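PDB 4Z8T: AvrRxo1-ORF2 from Xanthomonas oryzae pv. oryzicola, which binds the type III effector AvrRxo1-ORF1 and probably acts as its chaperone. Local coordinates for residues E71-V76 / K85-I90. Residues are numbered along the deposited sequence; the frame is centred on the assembly and turned at random.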
# COMPACT_ATOMS: atom_id res chain seq x y z
N GLU B 71 8.39 -8.49 20.68
CA GLU B 71 8.91 -7.13 20.60
C GLU B 71 8.36 -6.48 19.34
O GLU B 71 7.85 -5.35 19.39
CB GLU B 71 10.45 -7.12 20.58
CG GLU B 71 11.04 -5.97 19.76
CD GLU B 71 12.29 -5.38 20.37
OE1 GLU B 71 12.59 -5.69 21.55
OE2 GLU B 71 12.96 -4.58 19.67
N ARG B 72 8.45 -7.19 18.23
CA ARG B 72 7.96 -6.66 16.96
C ARG B 72 6.45 -6.42 16.99
O ARG B 72 5.98 -5.38 16.54
CB ARG B 72 8.34 -7.59 15.81
CG ARG B 72 7.72 -7.21 14.49
CD ARG B 72 8.24 -8.09 13.37
NE ARG B 72 9.65 -7.84 13.11
CZ ARG B 72 10.10 -6.79 12.42
NH1 ARG B 72 11.40 -6.63 12.25
NH2 ARG B 72 9.24 -5.90 11.91
N MSE B 73 5.70 -7.36 17.54
CA MSE B 73 4.25 -7.16 17.66
C MSE B 73 3.94 -5.92 18.49
O MSE B 73 3.12 -5.09 18.11
CB MSE B 73 3.58 -8.40 18.27
CG MSE B 73 2.10 -8.24 18.43
SE MSE B 73 1.36 -9.82 19.31
CE MSE B 73 1.93 -11.12 18.02
N TYR B 74 4.63 -5.78 19.61
CA TYR B 74 4.41 -4.66 20.52
C TYR B 74 4.61 -3.32 19.81
O TYR B 74 3.76 -2.43 19.90
CB TYR B 74 5.39 -4.81 21.68
CG TYR B 74 5.36 -3.71 22.73
CD1 TYR B 74 4.24 -3.51 23.52
CD2 TYR B 74 6.46 -2.90 22.94
CE1 TYR B 74 4.22 -2.52 24.49
CE2 TYR B 74 6.45 -1.92 23.91
CZ TYR B 74 5.33 -1.73 24.68
OH TYR B 74 5.31 -0.75 25.64
N TYR B 75 5.71 -3.20 19.09
CA TYR B 75 6.07 -1.92 18.48
C TYR B 75 5.39 -1.67 17.14
O TYR B 75 4.97 -0.56 16.87
CB TYR B 75 7.58 -1.81 18.29
CG TYR B 75 8.30 -1.50 19.59
CD1 TYR B 75 8.01 -0.34 20.30
CD2 TYR B 75 9.27 -2.35 20.08
CE1 TYR B 75 8.67 -0.05 21.48
CE2 TYR B 75 9.94 -2.07 21.27
CZ TYR B 75 9.63 -0.91 21.96
OH TYR B 75 10.27 -0.61 23.14
N VAL B 76 5.31 -2.71 16.30
CA VAL B 76 4.83 -2.52 14.93
C VAL B 76 3.32 -2.66 14.81
O VAL B 76 2.66 -1.87 14.14
CB VAL B 76 5.52 -3.48 13.96
CG1 VAL B 76 5.00 -3.29 12.55
CG2 VAL B 76 7.01 -3.26 13.99
N LYS B 85 1.67 -3.83 30.31
CA LYS B 85 0.52 -4.34 31.05
C LYS B 85 -0.69 -4.35 30.13
O LYS B 85 -1.54 -5.24 30.20
CB LYS B 85 0.25 -3.45 32.27
CG LYS B 85 -0.75 -4.01 33.26
CD LYS B 85 -2.12 -3.38 33.09
CE LYS B 85 -2.95 -3.55 34.36
NZ LYS B 85 -2.27 -2.93 35.53
N GLU B 86 -0.74 -3.36 29.25
CA GLU B 86 -1.78 -3.24 28.25
C GLU B 86 -1.60 -4.36 27.23
O GLU B 86 -2.54 -5.08 26.89
CB GLU B 86 -1.61 -1.89 27.56
CG GLU B 86 -2.82 -1.32 26.85
CD GLU B 86 -2.63 0.16 26.55
OE1 GLU B 86 -1.54 0.69 26.83
OE2 GLU B 86 -3.57 0.80 26.03
N PHE B 87 -0.37 -4.48 26.75
CA PHE B 87 -0.00 -5.47 25.74
C PHE B 87 -0.29 -6.87 26.25
O PHE B 87 -0.67 -7.75 25.48
CB PHE B 87 1.48 -5.32 25.39
CG PHE B 87 1.92 -6.18 24.23
CD1 PHE B 87 1.32 -6.07 22.99
CD2 PHE B 87 2.95 -7.08 24.39
CE1 PHE B 87 1.73 -6.85 21.94
CE2 PHE B 87 3.37 -7.87 23.34
CZ PHE B 87 2.76 -7.75 22.11
N ALA B 88 -0.10 -7.08 27.55
CA ALA B 88 -0.42 -8.36 28.18
C ALA B 88 -1.84 -8.83 27.89
O ALA B 88 -2.07 -10.00 27.59
CB ALA B 88 -0.19 -8.27 29.68
N HIS B 89 -2.80 -7.92 28.01
CA HIS B 89 -4.20 -8.24 27.73
C HIS B 89 -4.38 -8.70 26.28
O HIS B 89 -5.15 -9.62 26.01
CB HIS B 89 -5.09 -7.03 28.00
CG HIS B 89 -5.16 -6.65 29.45
ND1 HIS B 89 -4.57 -7.39 30.45
CD2 HIS B 89 -5.75 -5.59 30.06
CE1 HIS B 89 -4.80 -6.81 31.61
NE2 HIS B 89 -5.52 -5.72 31.41
N ILE B 90 -3.68 -8.03 25.37
CA ILE B 90 -3.69 -8.40 23.96
C ILE B 90 -3.19 -9.83 23.78
O ILE B 90 -3.85 -10.65 23.15
CB ILE B 90 -2.79 -7.46 23.13
CG1 ILE B 90 -3.29 -6.02 23.23
CG2 ILE B 90 -2.70 -7.94 21.68
CD1 ILE B 90 -4.61 -5.77 22.55
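M73 and Y74, neighbours on helix 63-77, together receive the ring of F87 from helix 84-94. M73, a selenomethionine here, runs out extended to its selenium, with CG anti to the backbone N (chi1 179°) and chi2 anti as well, before bending at chi3, and lies across F87 at about a right angle. Its CG meets the ring edge in the ring plane, and the SE atom reaches F87 CZ at 3.8 Å, an oblique Met-aromatic contact. The same M73 side chain also packs on L94 and on R162 of the AvrRxo1-ORF1 chain, so this end of the contact borders the partner protein. Y74 instead approaches a face of the F87 ring. Its CD1 stands 3.6 Å from F87 CG, over that face. The Y74 edge is directed at the F87 face in an edge-to-face pair, with planes at 66°. Y74 CB lies over the same face, 4.0 Å from the F87 ring centroid, in a CH-pi contact. The tyrosine OH is hydrogen-bonded to the carbonyl O of E41, which anchors the far end of the ring, while K40 makes a cation-pi contact with the Y74 ring. F87 also touches L48 of helix 45-51. The arrangement is a buried helix-helix interface centred on a T-shaped aromatic pair, joining the last two helices of this all-helical fold.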